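PDB 1ZPU: iron transport multicopper oxidase FET3 from Saccharomyces cerevisiae, which oxidises ferrous to ferric iron with dioxygen, using four copper ions, so that the iron can be carried into the cell by the permease FTR1. Local coordinates for residues Y143-V147 with T148-K152. Residues are numbered along the deposited sequence; the frame is centred on the assembly and turned at random.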
ATOM      1  N   TYR A 143      13.369  10.249  -5.000  1.00 69.03           N
ATOM      2  CA  TYR A 143      13.925  11.384  -4.252  1.00 68.89           C
ATOM      3  C   TYR A 143      15.428  11.324  -4.294  1.00 68.90           C
ATOM      4  O   TYR A 143      16.004  10.248  -4.416  1.00 69.25           O
ATOM      5  CB  TYR A 143      13.462  11.369  -2.787  1.00 68.65           C
ATOM      6  CG  TYR A 143      12.010  11.761  -2.582  1.00 68.09           C
ATOM      7  CD1 TYR A 143      10.993  10.839  -2.762  1.00 68.37           C
ATOM      8  CD2 TYR A 143      11.660  13.052  -2.216  1.00 68.71           C
ATOM      9  CE1 TYR A 143       9.665  11.180  -2.583  1.00 68.40           C
ATOM     10  CE2 TYR A 143      10.324  13.412  -2.032  1.00 69.46           C
ATOM     11  CZ  TYR A 143       9.335  12.461  -2.221  1.00 68.89           C
ATOM     12  OH  TYR A 143       8.010  12.779  -2.041  1.00 69.17           O
ATOM     13  N   HIS A 144      16.063  12.484  -4.190  1.00 69.00           N
ATOM     14  CA  HIS A 144      17.518  12.585  -4.161  1.00 68.92           C
ATOM     15  C   HIS A 144      18.077  12.567  -2.758  1.00 69.09           C
ATOM     16  O   HIS A 144      19.271  12.408  -2.563  1.00 69.51           O
ATOM     17  CB  HIS A 144      17.937  13.869  -4.845  1.00 68.90           C
ATOM     18  CG  HIS A 144      17.919  13.767  -6.330  1.00 69.42           C
ATOM     19  ND1 HIS A 144      18.614  14.637  -7.146  1.00 69.53           N
ATOM     20  CD2 HIS A 144      17.332  12.863  -7.147  1.00 66.95           C
ATOM     21  CE1 HIS A 144      18.432  14.284  -8.405  1.00 68.22           C
ATOM     22  NE2 HIS A 144      17.656  13.214  -8.430  1.00 68.25           N
ATOM     23  N   ASP A 145      17.211  12.767  -1.778  1.00 69.27           N
ATOM     24  CA  ASP A 145      17.597  12.673  -0.396  1.00 69.51           C
ATOM     25  C   ASP A 145      16.895  11.483   0.231  1.00 69.35           C
ATOM     26  O   ASP A 145      15.778  11.144  -0.149  1.00 69.46           O
ATOM     27  CB  ASP A 145      17.230  13.960   0.342  1.00 70.01           C
ATOM     28  CG  ASP A 145      17.975  15.185  -0.201  1.00 72.01           C
ATOM     29  OD1 ASP A 145      19.063  15.545   0.342  1.00 73.31           O
ATOM     30  OD2 ASP A 145      17.467  15.788  -1.175  1.00 74.15           O
ATOM     31  N   LEU A 146      17.555  10.854   1.195  1.00 69.39           N
ATOM     32  CA  LEU A 146      16.981   9.748   1.949  1.00 69.36           C
ATOM     33  C   LEU A 146      15.810  10.222   2.789  1.00 69.24           C
ATOM     34  O   LEU A 146      15.742  11.379   3.192  1.00 69.10           O
ATOM     35  CB  LEU A 146      18.024   9.137   2.873  1.00 69.87           C
ATOM     36  CG  LEU A 146      19.280   8.513   2.276  1.00 70.70           C
ATOM     37  CD1 LEU A 146      20.346   9.580   1.991  1.00 72.22           C
ATOM     38  CD2 LEU A 146      19.792   7.540   3.292  1.00 71.66           C
ATOM     39  N   VAL A 147      14.886   9.310   3.064  1.00 69.19           N
ATOM     40  CA  VAL A 147      13.700   9.651   3.823  1.00 69.07           C
ATOM     41  C   VAL A 147      14.049  10.151   5.224  1.00 69.25           C
ATOM     42  O   VAL A 147      13.484  11.132   5.685  1.00 69.26           O
ATOM     43  CB  VAL A 147      12.730   8.500   3.820  1.00 68.61           C
ATOM     44  CG1 VAL A 147      11.487   8.853   4.572  1.00 69.32           C
ATOM     45  CG2 VAL A 147      12.373   8.216   2.414  1.00 69.03           C
ATOM     46  N   THR A 148      15.015   9.510   5.867  1.00 69.49           N
ATOM     47  CA  THR A 148      15.481   9.945   7.174  1.00 69.88           C
ATOM     48  C   THR A 148      15.762  11.450   7.231  1.00 69.93           C
ATOM     49  O   THR A 148      15.334  12.126   8.183  1.00 69.93           O
ATOM     50  CB  THR A 148      16.676   9.075   7.641  1.00 70.34           C
ATOM     51  OG1 THR A 148      16.160   7.963   8.387  1.00 71.00           O
ATOM     52  CG2 THR A 148      17.694   9.862   8.502  1.00 69.87           C
ATOM     53  N   ASP A 149      16.436  11.962   6.198  1.00 69.96           N
ATOM     54  CA  ASP A 149      16.774  13.385   6.103  1.00 70.12           C
ATOM     55  C   ASP A 149      15.588  14.308   5.801  1.00 69.85           C
ATOM     56  O   ASP A 149      15.454  15.384   6.410  1.00 69.88           O
ATOM     57  CB  ASP A 149      17.915  13.576   5.115  1.00 70.45           C
ATOM     58  CG  ASP A 149      19.221  13.029   5.651  1.00 72.11           C
ATOM     59  OD1 ASP A 149      19.404  13.071   6.891  1.00 74.40           O
ATOM     60  OD2 ASP A 149      20.062  12.557   4.855  1.00 74.29           O
ATOM     61  N   LEU A 150      14.721  13.873   4.888  1.00 69.32           N
ATOM     62  CA  LEU A 150      13.524  14.630   4.557  1.00 69.10           C
ATOM     63  C   LEU A 150      12.583  14.753   5.751  1.00 69.26           C
ATOM     64  O   LEU A 150      12.007  15.819   5.978  1.00 69.42           O
ATOM     65  CB  LEU A 150      12.801  14.031   3.346  1.00 69.02           C
ATOM     66  CG  LEU A 150      13.606  13.997   2.041  1.00 68.29           C
ATOM     67  CD1 LEU A 150      12.895  13.227   0.979  1.00 65.53           C
ATOM     68  CD2 LEU A 150      13.954  15.403   1.570  1.00 67.10           C
ATOM     69  N   THR A 151      12.455  13.673   6.516  1.00 69.24           N
ATOM     70  CA  THR A 151      11.600  13.626   7.699  1.00 69.47           C
ATOM     71  C   THR A 151      11.912  14.742   8.698  1.00 69.53           C
ATOM     72  O   THR A 151      11.014  15.245   9.369  1.00 69.56           O
ATOM     73  CB  THR A 151      11.764  12.276   8.413  1.00 69.58           C
ATOM     74  OG1 THR A 151      11.442  11.221   7.501  1.00 70.26           O
ATOM     75  CG2 THR A 151      10.863  12.173   9.649  1.00 69.94           C
ATOM     76  N   LYS A 152      13.183  15.122   8.787  1.00 69.51           N
ATOM     77  CA  LYS A 152      13.625  16.137   9.734  1.00 69.79           C
ATOM     78  C   LYS A 152      12.960  17.470   9.464  1.00 69.69           C
ATOM     79  O   LYS A 152      12.591  18.188  10.399  1.00 69.73           O
ATOM     80  CB  LYS A 152      15.140  16.315   9.673  1.00 69.93           C
ATOM     81  CG  LYS A 152      15.925  15.174  10.246  1.00 70.75           C
ATOM     82  CD  LYS A 152      17.359  15.274   9.793  1.00 72.98           C
ATOM     83  CE  LYS A 152      18.121  13.992  10.078  1.00 74.39           C
ATOM     84  NZ  LYS A 152      19.588  14.290  10.060  1.00 75.68           N
TER
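The carbonyl oxygen of Val147 is gripped twice by Thr151, four residues on, at the N-terminal start of the short helix 147-154 in the second plastocyanin-like domain, just after the N-cap Leu146: a worked example of a helix start pinned one turn along. The amide N of Thr151 reaches Val147 O at 2.9 Å, nearly in line with the carbonyl bond, while Thr151 OG1 donates to Val147 O at 2.7 Å from well above the carbonyl plane. The second bond depends on chi1 of -58°, which sets OG1 beside its own backbone N and bends it back over the preceding turn. At the N-cap, Leu146 O takes a straight bond from Leu150 N at 3.2 Å and a weak one from Asp149 N. Asp114 meets the amide of Val147. The two methyls of Leu150 divide their work, CD2 resting on Asp145 CB at 3.8 Å and CD1 approaching the Tyr143 ring obliquely. Tyr143 OH is hydrogen-bonded to Pro165 O and to Trp467 NE1; Val147 and Leu150 also touch Trp467, joining the second plastocyanin-like domain to the third, which holds the type 1 copper. The closest ring carbon to Leu150 CD1 is Tyr143 CD2, 3.4 Å away.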